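Local coordinates for protein threonine--tRNA ligase catalytic subunit (Aeropyrum pernix, PDB 3A32) that probably catalyses the ATP-dependent attachment of threonine to tRNA(Thr) through a threonyl-adenylate, and is unlikely to deacylate mischarged seryl-tRNA because it lacks an editing domain, at residues 144-149 and 154-159; 12-15 and 20-23; 286-289 and 293-296; 226-231 and 305-310. All blocks are in the same frame, centred on the assembly; numbering follows the deposited sequence.

Overall arrangement
From the N terminus, contact 2 comes first, closing a short turn where helix 9-15 runs into the loop leading to helix 34-37. Contact 1 follows in series; it closes the loop between the antiparallel strands 134-143 and 159-170, about 17 Å from contact 2 between centres, and both contacts touch the second subunit. Contact 4 makes the longest closure, setting helix 222-243 on strand 306-316. Contact 3 nests within that span, joining the short helices 287-290 and 293-301, and it touches contact 4 through P288 and L293 on I308 and L287 on H310. Contacts 2 and 3 lie on opposite sides of the chain's centre.

Contact 1: 144-149 and 154-159; sequences RYEPSG and LLRVRG
The loop of class II motif 2, between strands 134-143 and 159-170, is drawn together where R158 and R156 of its returning arm both hold E146. R158 takes the backbone: its extended chain brings the guanidinium edge-on to E146 O, so that NH2 (2.8 Å from that O) and NE (3.0 Å from it) donate side-on to the same atom, both in the carbonyl plane. This double grip fixes the rotation of the guanidinium, and NH2 also passes S148 OG at 3.7 Å. R156 takes the carboxylate: its chain, bent at chi2 (77°) and chi3 (59°), lays CD against the acid and lets NH1 form a salt bridge to E146 OE2 at 3.0 Å, met from above the carboxylate plane. A water bridges that OE2 (2.7 Å from the water) to V157 O, and R144 N donates to R158 O, continuing the pairing of the two arms. Replacing R158 by an alanine would probably leave E146 O without either side-chain donor and free the outgoing arm to shift. E101 of the second subunit bonds S148 OG and Y145 OH, which places the loop at the dimer interface. An arginine-any-glutamate signature at R144 to E146, followed by a loop between antiparallel strands, is the hallmark of motif 2, which in class II synthetases serves ATP and the tRNA acceptor end.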
loop_
_atom_site.group_PDB
_atom_site.type_symbol
_atom_site.label_atom_id
_atom_site.label_comp_id
_atom_site.label_asym_id
_atom_site.label_seq_id
_atom_site.Cartn_x
_atom_site.Cartn_y
_atom_site.Cartn_z
ATOM N N ARG A 144 -9.839 0.853 -17.313
ATOM C CA ARG A 144 -10.934 0.516 -18.224
ATOM C C ARG A 144 -11.114 1.674 -19.190
ATOM O O ARG A 144 -10.900 2.832 -18.819
ATOM C CB ARG A 144 -12.210 0.285 -17.419
ATOM C CG ARG A 144 -12.099 -0.944 -16.581
ATOM C CD ARG A 144 -13.323 -1.161 -15.766
ATOM N NE ARG A 144 -13.141 -2.340 -14.906
ATOM C CZ ARG A 144 -14.047 -2.760 -14.028
ATOM N NH1 ARG A 144 -15.197 -2.119 -13.932
ATOM N NH2 ARG A 144 -13.818 -3.812 -13.240
ATOM N N TYR A 145 -11.483 1.353 -20.424
ATOM C CA TYR A 145 -11.786 2.414 -21.415
ATOM C C TYR A 145 -12.982 3.191 -20.941
ATOM O O TYR A 145 -13.976 2.594 -20.650
ATOM C CB TYR A 145 -12.073 1.847 -22.817
ATOM C CG TYR A 145 -12.592 2.926 -23.765
ATOM C CD1 TYR A 145 -11.784 3.998 -24.120
ATOM C CD2 TYR A 145 -13.917 2.910 -24.235
ATOM C CE1 TYR A 145 -12.240 5.014 -24.930
ATOM C CE2 TYR A 145 -14.387 3.927 -25.069
ATOM C CZ TYR A 145 -13.519 4.975 -25.416
ATOM O OH TYR A 145 -13.940 6.022 -26.238
ATOM N N GLU A 146 -12.880 4.507 -20.819
ATOM C CA GLU A 146 -14.081 5.353 -20.832
ATOM C C GLU A 146 -13.935 6.430 -21.880
ATOM O O GLU A 146 -12.860 7.026 -21.972
ATOM C CB GLU A 146 -14.345 6.028 -19.486
ATOM C CG GLU A 146 -14.478 5.044 -18.320
ATOM C CD GLU A 146 -15.836 4.383 -18.260
ATOM O OE1 GLU A 146 -16.740 4.789 -19.004
ATOM O OE2 GLU A 146 -16.001 3.457 -17.457
ATOM N N PRO A 147 -15.034 6.705 -22.649
ATOM C CA PRO A 147 -15.064 7.843 -23.585
ATOM C C PRO A 147 -14.981 9.143 -22.785
ATOM O O PRO A 147 -15.407 9.158 -21.616
ATOM C CB PRO A 147 -16.432 7.725 -24.265
ATOM C CG PRO A 147 -17.275 6.915 -23.338
ATOM C CD PRO A 147 -16.330 5.989 -22.598
ATOM N N SER A 148 -14.411 10.188 -23.393
ATOM C CA SER A 148 -14.265 11.522 -22.773
ATOM C C SER A 148 -15.561 12.083 -22.182
ATOM O O SER A 148 -15.533 12.723 -21.149
ATOM C CB SER A 148 -13.746 12.523 -23.809
ATOM O OG SER A 148 -12.532 12.042 -24.353
ATOM N N GLY A 149 -16.670 11.874 -22.874
ATOM C CA GLY A 149 -17.965 12.404 -22.468
ATOM C C GLY A 149 -18.540 11.678 -21.278
ATOM O O GLY A 149 -19.505 12.132 -20.702
ATOM N N LEU A 154 -14.225 12.011 -9.740
ATOM C CA LEU A 154 -13.687 10.772 -9.188
ATOM C C LEU A 154 -14.687 9.633 -9.393
ATOM O O LEU A 154 -14.371 8.461 -9.115
ATOM C CB LEU A 154 -13.356 10.931 -7.676
ATOM C CG LEU A 154 -12.191 11.859 -7.281
ATOM C CD1 LEU A 154 -12.136 12.036 -5.752
ATOM C CD2 LEU A 154 -10.839 11.365 -7.819
ATOM N N LEU A 155 -15.848 9.963 -9.942
ATOM C CA LEU A 155 -16.977 8.995 -9.996
ATOM C C LEU A 155 -16.851 8.006 -11.120
ATOM O O LEU A 155 -17.149 6.832 -10.940
ATOM C CB LEU A 155 -18.333 9.715 -10.029
ATOM C CG LEU A 155 -18.529 10.702 -8.862
ATOM C CD1 LEU A 155 -19.995 11.124 -8.774
ATOM C CD2 LEU A 155 -18.116 10.146 -7.520
ATOM N N ARG A 156 -16.415 8.502 -12.289
ATOM C CA ARG A 156 -16.249 7.698 -13.494
ATOM C C ARG A 156 -14.900 8.095 -14.141
ATOM O O ARG A 156 -14.732 9.207 -14.653
ATOM C CB ARG A 156 -17.450 7.950 -14.402
ATOM C CG ARG A 156 -17.368 7.441 -15.826
ATOM C CD ARG A 156 -17.575 5.961 -15.987
ATOM N NE ARG A 156 -18.874 5.525 -15.483
ATOM C CZ ARG A 156 -19.220 4.246 -15.295
ATOM N NH1 ARG A 156 -18.382 3.263 -15.598
ATOM N NH2 ARG A 156 -20.396 3.941 -14.771
ATOM N N VAL A 157 -13.925 7.197 -14.052
ATOM C CA VAL A 157 -12.564 7.479 -14.400
ATOM C C VAL A 157 -11.968 6.261 -15.151
ATOM O O VAL A 157 -12.571 5.158 -15.161
ATOM C CB VAL A 157 -11.717 7.830 -13.123
ATOM C CG1 VAL A 157 -12.120 9.192 -12.489
ATOM C CG2 VAL A 157 -11.847 6.750 -12.030
ATOM N N ARG A 158 -10.777 6.467 -15.749
ATOM C CA ARG A 158 -10.073 5.443 -16.496
ATOM C C ARG A 158 -9.181 4.505 -15.668
ATOM O O ARG A 158 -8.840 3.425 -16.120
ATOM C CB ARG A 158 -9.223 6.132 -17.573
ATOM C CG ARG A 158 -10.075 6.653 -18.740
ATOM C CD ARG A 158 -9.314 7.565 -19.699
ATOM N NE ARG A 158 -10.272 7.969 -20.718
ATOM C CZ ARG A 158 -10.122 8.983 -21.556
ATOM N NH1 ARG A 158 -9.031 9.762 -21.547
ATOM N NH2 ARG A 158 -11.057 9.175 -22.440
ATOM N N GLY A 159 -8.751 4.935 -14.488
ATOM C CA GLY A 159 -7.963 4.085 -13.584
ATOM C C GLY A 159 -8.447 4.331 -12.177
ATOM O O GLY A 159 -8.608 5.487 -11.773
HETATM O O HOH W 1 -14.356 2.852 -15.385
HETATM O O HOH W 2 -9.173 11.799 -24.238
#

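Contact 2: 12-15 and 20-23; sequences YAYE and VKPD. With SO4 (sulfate ion), chain B.
Carbon on aromatic face is the first kind of contact here: K21 lies over one face of the Y14 ring, its CD 3.7 Å from Y14 CG, in a CH-pi contact. K21 CB adds to it alongside, 3.8 Å from Y14 CD1 near the rim. Y14 CG stands anti to the backbone N (chi1 161°), which swings the ring off the last turn of helix 9-15 toward the loop. The second kind is cation-pi. A bend at chi3 of K21 (83°) folds the end of the chain back above the ring, placing NZ 4.6 Å from the centroid of Y14 and only 14° off its normal. K125 of the second subunit makes a further cation-pi contact with Y14 and also bonds Y14 O. Hydrogen bonding belongs to Y12, two residues earlier on the helix: its OH donates at 3.2 Å to O2 of a sulfate ion, probably from the crystallisation liquor, with that oxygen in the plane of the ring, and K7 and K396 bond the same ion. No hydrogen bond joins the two segments. The pairing of residues 12-15 with 20-23 thus rests on dispersion and on the attraction of ammonium for an electron-rich ring, and Y14 probably draws two lysines, one from each subunit.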
loop_
_atom_site.group_PDB
_atom_site.type_symbol
_atom_site.label_atom_id
_atom_site.label_comp_id
_atom_site.label_asym_id
_atom_site.label_seq_id
_atom_site.Cartn_x
_atom_site.Cartn_y
_atom_site.Cartn_z
ATOM N N TYR A 12 -13.926 20.085 -3.161
ATOM C CA TYR A 12 -13.359 19.559 -1.919
ATOM C C TYR A 12 -12.040 18.836 -2.135
ATOM O O TYR A 12 -11.091 19.105 -1.403
ATOM C CB TYR A 12 -14.350 18.608 -1.241
ATOM C CG TYR A 12 -15.585 19.296 -0.744
ATOM C CD1 TYR A 12 -15.505 20.308 0.230
ATOM C CD2 TYR A 12 -16.817 18.988 -1.274
ATOM C CE1 TYR A 12 -16.620 20.938 0.688
ATOM C CE2 TYR A 12 -17.976 19.654 -0.840
ATOM C CZ TYR A 12 -17.855 20.603 0.153
ATOM O OH TYR A 12 -18.977 21.209 0.612
ATOM N N ALA A 13 -11.969 17.942 -3.137
ATOM C CA ALA A 13 -10.734 17.183 -3.341
ATOM C C ALA A 13 -9.551 18.135 -3.600
ATOM O O ALA A 13 -8.442 17.848 -3.197
ATOM C CB ALA A 13 -10.880 16.146 -4.493
ATOM N N TYR A 14 -9.798 19.226 -4.321
ATOM C CA TYR A 14 -8.783 20.215 -4.693
ATOM C C TYR A 14 -8.415 21.059 -3.465
ATOM O O TYR A 14 -7.216 21.272 -3.172
ATOM C CB TYR A 14 -9.319 21.102 -5.843
ATOM C CG TYR A 14 -8.589 22.424 -6.021
ATOM C CD1 TYR A 14 -7.360 22.481 -6.660
ATOM C CD2 TYR A 14 -9.121 23.610 -5.508
ATOM C CE1 TYR A 14 -6.661 23.688 -6.805
ATOM C CE2 TYR A 14 -8.429 24.849 -5.622
ATOM C CZ TYR A 14 -7.193 24.868 -6.296
ATOM O OH TYR A 14 -6.498 26.063 -6.444
ATOM N N GLU A 15 -9.448 21.538 -2.741
ATOM C CA GLU A 15 -9.229 22.366 -1.544
ATOM C C GLU A 15 -8.504 21.624 -0.411
ATOM O O GLU A 15 -7.664 22.207 0.289
ATOM C CB GLU A 15 -10.544 22.961 -1.054
ATOM C CG GLU A 15 -11.289 23.892 -2.075
ATOM C CD GLU A 15 -12.704 24.301 -1.590
ATOM O OE1 GLU A 15 -13.271 23.687 -0.623
ATOM O OE2 GLU A 15 -13.248 25.274 -2.161
ATOM N N VAL A 20 -5.055 16.876 -7.658
ATOM C CA VAL A 20 -4.805 17.971 -8.580
ATOM C C VAL A 20 -6.032 18.173 -9.481
ATOM O O VAL A 20 -6.562 17.221 -10.031
ATOM C CB VAL A 20 -3.521 17.698 -9.447
ATOM C CG1 VAL A 20 -3.283 18.892 -10.432
ATOM C CG2 VAL A 20 -2.286 17.478 -8.559
ATOM N N LYS A 21 -6.478 19.409 -9.641
ATOM C CA LYS A 21 -7.609 19.728 -10.507
ATOM C C LYS A 21 -7.167 19.635 -11.983
ATOM O O LYS A 21 -6.171 20.230 -12.387
ATOM C CB LYS A 21 -8.135 21.132 -10.164
ATOM C CG LYS A 21 -9.654 21.279 -10.232
ATOM C CD LYS A 21 -10.182 22.425 -9.368
ATOM C CE LYS A 21 -10.063 23.752 -10.107
ATOM N NZ LYS A 21 -10.776 24.930 -9.443
ATOM N N PRO A 22 -7.882 18.856 -12.809
ATOM C CA PRO A 22 -7.459 18.673 -14.224
ATOM C C PRO A 22 -7.337 19.970 -14.992
ATOM O O PRO A 22 -6.488 20.086 -15.873
ATOM C CB PRO A 22 -8.577 17.845 -14.843
ATOM C CG PRO A 22 -9.249 17.156 -13.643
ATOM C CD PRO A 22 -9.081 18.090 -12.451
ATOM N N ASP A 23 -8.193 20.928 -14.667
ATOM C CA ASP A 23 -8.224 22.182 -15.370
ATOM C C ASP A 23 -7.495 23.313 -14.667
ATOM O O ASP A 23 -7.601 24.429 -15.118
ATOM C CB ASP A 23 -9.678 22.607 -15.694
ATOM C CG ASP A 23 -10.566 22.698 -14.463
ATOM O OD1 ASP A 23 -10.374 21.963 -13.484
ATOM O OD2 ASP A 23 -11.507 23.503 -14.481
HETATM S S SO4 B . -17.728 24.807 2.947
HETATM O O1 SO4 B . -17.439 25.175 4.345
HETATM O O2 SO4 B . -18.522 23.608 2.664
HETATM O O3 SO4 B . -18.539 25.920 2.501
HETATM O O4 SO4 B . -16.453 24.688 2.240
#

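Contact 3: 286-289 and 293-296; sequences NLPR and LYDV
Two short helices, 287-290 and 293-301, fill the connection between neighbouring antiparallel strands 273-284 and 306-316, and P288 meets L293 and Y294 at their junction. P288 O is the polar focus. L293 N donates to P288 O at 2.7 Å, on a bent path (132° at the hydrogen). A weak bond from Y294 N reaches P288 O at 3.4 Å. A water donates to the same carbonyl while accepting from D295 N. Beside this, the CB-CG edge of the proline rests on one face of the Y294 ring: P288 CB sits over its centre, 3.5 Å from the centroid, in a CH-pi contact, and P288 CG reaches Y294 CZ at 3.6 Å. Y294 CG is anti to the carbonyl carbon (chi1 -74°), which lays the ring along the proline. R289 comes differently, its guanidinium nearly perpendicular to the ring (89°), with NH1 at the ring edge, 3.8 Å from Y294 CE2. E224 receives both R289 NH1 and Y294 OH, fixing both groups. L293 CB closes on P288 CA at 3.6 Å, and its side chain continues to I308 and helix 112-126. L287 packs on the zinc ligand H310, so this helical connection between two antiparallel strands of the class II synthetase core lies against the metal site.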
loop_
_atom_site.group_PDB
_atom_site.type_symbol
_atom_site.label_atom_id
_atom_site.label_comp_id
_atom_site.label_asym_id
_atom_site.label_seq_id
_atom_site.Cartn_x
_atom_site.Cartn_y
_atom_site.Cartn_z
ATOM N N ASN A 286 -20.048 -18.443 -14.551
ATOM C CA ASN A 286 -19.156 -18.423 -15.663
ATOM C C ASN A 286 -17.726 -18.856 -15.287
ATOM O O ASN A 286 -17.192 -19.791 -15.905
ATOM C CB ASN A 286 -19.178 -17.026 -16.285
ATOM C CG ASN A 286 -18.272 -16.907 -17.512
ATOM O OD1 ASN A 286 -18.358 -17.706 -18.452
ATOM N ND2 ASN A 286 -17.429 -15.865 -17.524
ATOM N N LEU A 287 -17.118 -18.174 -14.302
ATOM C CA LEU A 287 -15.706 -18.384 -13.910
ATOM C C LEU A 287 -15.392 -19.808 -13.473
ATOM O O LEU A 287 -14.354 -20.319 -13.833
ATOM C CB LEU A 287 -15.252 -17.393 -12.793
ATOM C CG LEU A 287 -14.864 -15.932 -13.088
ATOM C CD1 LEU A 287 -14.473 -15.110 -11.822
ATOM C CD2 LEU A 287 -13.813 -15.758 -14.256
ATOM N N PRO A 288 -16.251 -20.435 -12.645
ATOM C CA PRO A 288 -15.973 -21.837 -12.289
ATOM C C PRO A 288 -16.027 -22.835 -13.450
ATOM O O PRO A 288 -15.438 -23.932 -13.352
ATOM C CB PRO A 288 -17.061 -22.178 -11.257
ATOM C CG PRO A 288 -18.106 -21.116 -11.390
ATOM C CD PRO A 288 -17.435 -19.897 -11.943
ATOM N N ARG A 289 -16.755 -22.475 -14.514
ATOM C CA ARG A 289 -16.722 -23.216 -15.782
ATOM C C ARG A 289 -15.430 -22.887 -16.570
ATOM O O ARG A 289 -14.688 -23.794 -16.975
ATOM C CB ARG A 289 -17.999 -22.933 -16.627
ATOM C CG ARG A 289 -19.253 -23.727 -16.136
ATOM C CD ARG A 289 -20.528 -23.366 -16.946
ATOM N NE ARG A 289 -21.677 -24.203 -16.593
ATOM C CZ ARG A 289 -22.474 -23.995 -15.557
ATOM N NH1 ARG A 289 -22.263 -22.963 -14.733
ATOM N NH2 ARG A 289 -23.457 -24.844 -15.319
ATOM N N LEU A 293 -13.176 -24.734 -12.101
ATOM C CA LEU A 293 -13.181 -24.740 -10.637
ATOM C C LEU A 293 -14.092 -25.783 -10.029
ATOM O O LEU A 293 -13.801 -26.304 -8.945
ATOM C CB LEU A 293 -13.515 -23.351 -10.081
ATOM C CG LEU A 293 -12.591 -22.204 -10.581
ATOM C CD1 LEU A 293 -12.912 -20.918 -9.855
ATOM C CD2 LEU A 293 -11.063 -22.625 -10.441
ATOM N N TYR A 294 -15.205 -26.043 -10.715
ATOM C CA TYR A 294 -16.164 -27.070 -10.323
ATOM C C TYR A 294 -15.476 -28.471 -10.355
ATOM O O TYR A 294 -15.632 -29.242 -9.438
ATOM C CB TYR A 294 -17.385 -27.054 -11.245
ATOM C CG TYR A 294 -18.382 -25.924 -11.064
ATOM C CD1 TYR A 294 -18.647 -25.388 -9.812
ATOM C CD2 TYR A 294 -19.075 -25.402 -12.160
ATOM C CE1 TYR A 294 -19.551 -24.376 -9.644
ATOM C CE2 TYR A 294 -20.005 -24.393 -12.005
ATOM C CZ TYR A 294 -20.236 -23.881 -10.741
ATOM O OH TYR A 294 -21.178 -22.892 -10.525
ATOM N N ASP A 295 -14.720 -28.736 -11.426
ATOM C CA ASP A 295 -13.872 -29.921 -11.571
ATOM C C ASP A 295 -12.821 -30.007 -10.477
ATOM O O ASP A 295 -12.778 -30.999 -9.740
ATOM C CB ASP A 295 -13.239 -29.969 -12.970
ATOM C CG ASP A 295 -14.277 -30.259 -14.060
ATOM O OD1 ASP A 295 -15.321 -30.874 -13.735
ATOM O OD2 ASP A 295 -14.071 -29.855 -15.229
ATOM N N VAL A 296 -12.022 -28.947 -10.341
ATOM C CA VAL A 296 -10.959 -28.881 -9.352
ATOM C C VAL A 296 -11.459 -29.073 -7.912
ATOM O O VAL A 296 -10.883 -29.837 -7.141
ATOM C CB VAL A 296 -10.111 -27.562 -9.538
ATOM C CG1 VAL A 296 -9.373 -27.220 -8.271
ATOM C CG2 VAL A 296 -9.154 -27.730 -10.698
HETATM O O HOH W 3 -15.556 -26.872 -13.958
#

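Contact 4: 226-231 and 305-310; sequences EGAEEA and EVYIIH. With ZN (zinc ion), chain G.
Y307 OH, whose oxygen presses on G227 of the neighbouring helix, donates to E305 OE2 at 2.7 Å. OE2 uses its anti lone pair and lies in the plane of the tyrosine ring, at its edge; both residues turn their side chains to the helix. Y307 OH then sits 3.1 Å from G227 CA, a close approach that a side chain there would block: a beta carbon on G227 would fall onto the hydroxyl. The ring continues beside the next residue, Y307 CE1 being 3.7 Å from A228 N and 4.1 Å from A228 CB. With CG anti to its own carbonyl carbon (chi1 -60°), Y307 carries its ring from the strand up to the glycine, and V174 of helix 174-191 packs against it. The helix is 222-243, lying on the central, largely antiparallel sheet of the class II catalytic core, and strand 306-316 leads into helix 317-327 as motif 3 does in this class. A228 also rests on F283 of the adjacent strand 273-284. With a leucine in place of Y307, E305 OE2 is likely to lose its hydroxyl partner and the space beside G227 would be only partly filled. Further along the strand, H310 binds the zinc ion through ND1 at 2.1 Å. C112, H166 and a water, 2.0 Å from the metal, are the other ligands, and D284 accepts from H310 NE2, holding the imidazole in its rotation. In bacterial threonyl-tRNA synthetases the equivalent zinc binds the threonine substrate, so the water here probably marks part of that position.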
loop_
_atom_site.group_PDB
_atom_site.type_symbol
_atom_site.label_atom_id
_atom_site.label_comp_id
_atom_site.label_asym_id
_atom_site.label_seq_id
_atom_site.Cartn_x
_atom_site.Cartn_y
_atom_site.Cartn_z
ATOM N N GLU A 226 -30.799 -21.372 -8.182
ATOM C CA GLU A 226 -31.615 -21.603 -6.991
ATOM C C GLU A 226 -30.819 -21.626 -5.713
ATOM O O GLU A 226 -31.232 -21.034 -4.763
ATOM C CB GLU A 226 -32.414 -22.897 -7.127
ATOM C CG GLU A 226 -33.491 -22.742 -8.197
ATOM C CD GLU A 226 -34.382 -23.962 -8.368
ATOM O OE1 GLU A 226 -33.880 -25.105 -8.260
ATOM O OE2 GLU A 226 -35.585 -23.750 -8.642
ATOM N N GLY A 227 -29.695 -22.310 -5.682
ATOM C CA GLY A 227 -28.835 -22.332 -4.499
ATOM C C GLY A 227 -28.284 -20.941 -4.179
ATOM O O GLY A 227 -28.288 -20.539 -3.038
ATOM N N ALA A 228 -27.856 -20.198 -5.206
ATOM C CA ALA A 228 -27.357 -18.810 -5.074
ATOM C C ALA A 228 -28.424 -17.818 -4.671
ATOM O O ALA A 228 -28.255 -17.129 -3.702
ATOM C CB ALA A 228 -26.611 -18.360 -6.361
ATOM N N GLU A 229 -29.559 -17.781 -5.361
ATOM C CA GLU A 229 -30.665 -16.846 -4.993
ATOM C C GLU A 229 -31.218 -17.107 -3.597
ATOM O O GLU A 229 -31.571 -16.170 -2.829
ATOM C CB GLU A 229 -31.798 -16.904 -6.005
ATOM C CG GLU A 229 -31.363 -16.495 -7.408
ATOM C CD GLU A 229 -32.434 -16.645 -8.468
ATOM O OE1 GLU A 229 -33.453 -17.304 -8.167
ATOM O OE2 GLU A 229 -32.257 -16.140 -9.619
ATOM N N GLU A 230 -31.275 -18.385 -3.266
ATOM C CA GLU A 230 -31.685 -18.766 -1.948
ATOM C C GLU A 230 -30.601 -18.475 -0.892
ATOM O O GLU A 230 -30.933 -18.107 0.224
ATOM C CB GLU A 230 -32.189 -20.207 -1.961
ATOM C CG GLU A 230 -31.369 -21.163 -1.296
ATOM C CD GLU A 230 -32.059 -21.651 -0.057
ATOM O OE1 GLU A 230 -32.051 -22.897 0.164
ATOM O OE2 GLU A 230 -32.641 -20.777 0.661
ATOM N N ALA A 231 -29.316 -18.541 -1.236
ATOM C CA ALA A 231 -28.303 -18.043 -0.249
ATOM C C ALA A 231 -28.496 -16.539 0.089
ATOM O O ALA A 231 -28.441 -16.134 1.263
ATOM C CB ALA A 231 -26.876 -18.349 -0.700
ATOM N N GLU A 305 -21.353 -29.020 -4.396
ATOM C CA GLU A 305 -21.985 -27.706 -4.255
ATOM C C GLU A 305 -21.005 -26.629 -3.776
ATOM O O GLU A 305 -20.615 -26.614 -2.639
ATOM C CB GLU A 305 -23.188 -27.747 -3.314
ATOM C CG GLU A 305 -24.206 -26.653 -3.652
ATOM C CD GLU A 305 -25.216 -26.376 -2.533
ATOM O OE1 GLU A 305 -25.340 -27.223 -1.608
ATOM O OE2 GLU A 305 -25.877 -25.293 -2.584
ATOM N N VAL A 306 -20.610 -25.735 -4.664
ATOM C CA VAL A 306 -19.667 -24.679 -4.324
ATOM C C VAL A 306 -20.043 -23.411 -5.108
ATOM O O VAL A 306 -20.576 -23.493 -6.214
ATOM C CB VAL A 306 -18.189 -25.111 -4.592
ATOM C CG1 VAL A 306 -17.919 -25.301 -6.071
ATOM C CG2 VAL A 306 -17.171 -24.100 -4.001
ATOM N N TYR A 307 -19.738 -22.242 -4.533
ATOM C CA TYR A 307 -20.027 -20.954 -5.177
ATOM C C TYR A 307 -18.793 -20.083 -5.278
ATOM O O TYR A 307 -17.925 -20.128 -4.403
ATOM C CB TYR A 307 -21.159 -20.204 -4.417
ATOM C CG TYR A 307 -22.447 -21.013 -4.408
ATOM C CD1 TYR A 307 -23.345 -20.950 -5.483
ATOM C CD2 TYR A 307 -22.721 -21.910 -3.363
ATOM C CE1 TYR A 307 -24.483 -21.730 -5.498
ATOM C CE2 TYR A 307 -23.857 -22.686 -3.363
ATOM C CZ TYR A 307 -24.733 -22.592 -4.444
ATOM O OH TYR A 307 -25.867 -23.367 -4.450
ATOM N N ILE A 308 -18.750 -19.290 -6.348
ATOM C CA ILE A 308 -17.712 -18.311 -6.606
ATOM C C ILE A 308 -18.325 -16.901 -6.472
ATOM O O ILE A 308 -19.364 -16.569 -7.090
ATOM C CB ILE A 308 -17.076 -18.515 -7.996
ATOM C CG1 ILE A 308 -16.037 -19.631 -7.997
ATOM C CG2 ILE A 308 -16.304 -17.269 -8.404
ATOM C CD1 ILE A 308 -16.512 -21.081 -7.702
ATOM N N ILE A 309 -17.696 -16.081 -5.635
ATOM C CA ILE A 309 -18.239 -14.781 -5.358
ATOM C C ILE A 309 -17.181 -13.695 -5.599
ATOM O O ILE A 309 -16.033 -13.836 -5.189
ATOM C CB ILE A 309 -18.815 -14.712 -3.897
ATOM C CG1 ILE A 309 -20.019 -15.635 -3.752
ATOM C CG2 ILE A 309 -19.166 -13.258 -3.503
ATOM C CD1 ILE A 309 -20.522 -15.850 -2.331
ATOM N N HIS A 310 -17.595 -12.646 -6.294
ATOM C CA HIS A 310 -16.903 -11.356 -6.342
ATOM C C HIS A 310 -17.578 -10.486 -5.288
ATOM O O HIS A 310 -18.803 -10.484 -5.213
ATOM C CB HIS A 310 -17.210 -10.627 -7.651
ATOM C CG HIS A 310 -16.971 -11.420 -8.901
ATOM N ND1 HIS A 310 -15.856 -11.239 -9.685
ATOM C CD2 HIS A 310 -17.738 -12.340 -9.544
ATOM C CE1 HIS A 310 -15.936 -12.020 -10.747
ATOM N NE2 HIS A 310 -17.076 -12.689 -10.690
HETATM ZN ZN ZN G . -14.097 -10.178 -9.482
HETATM O O HOH W 4 -14.397 -8.471 -8.438
#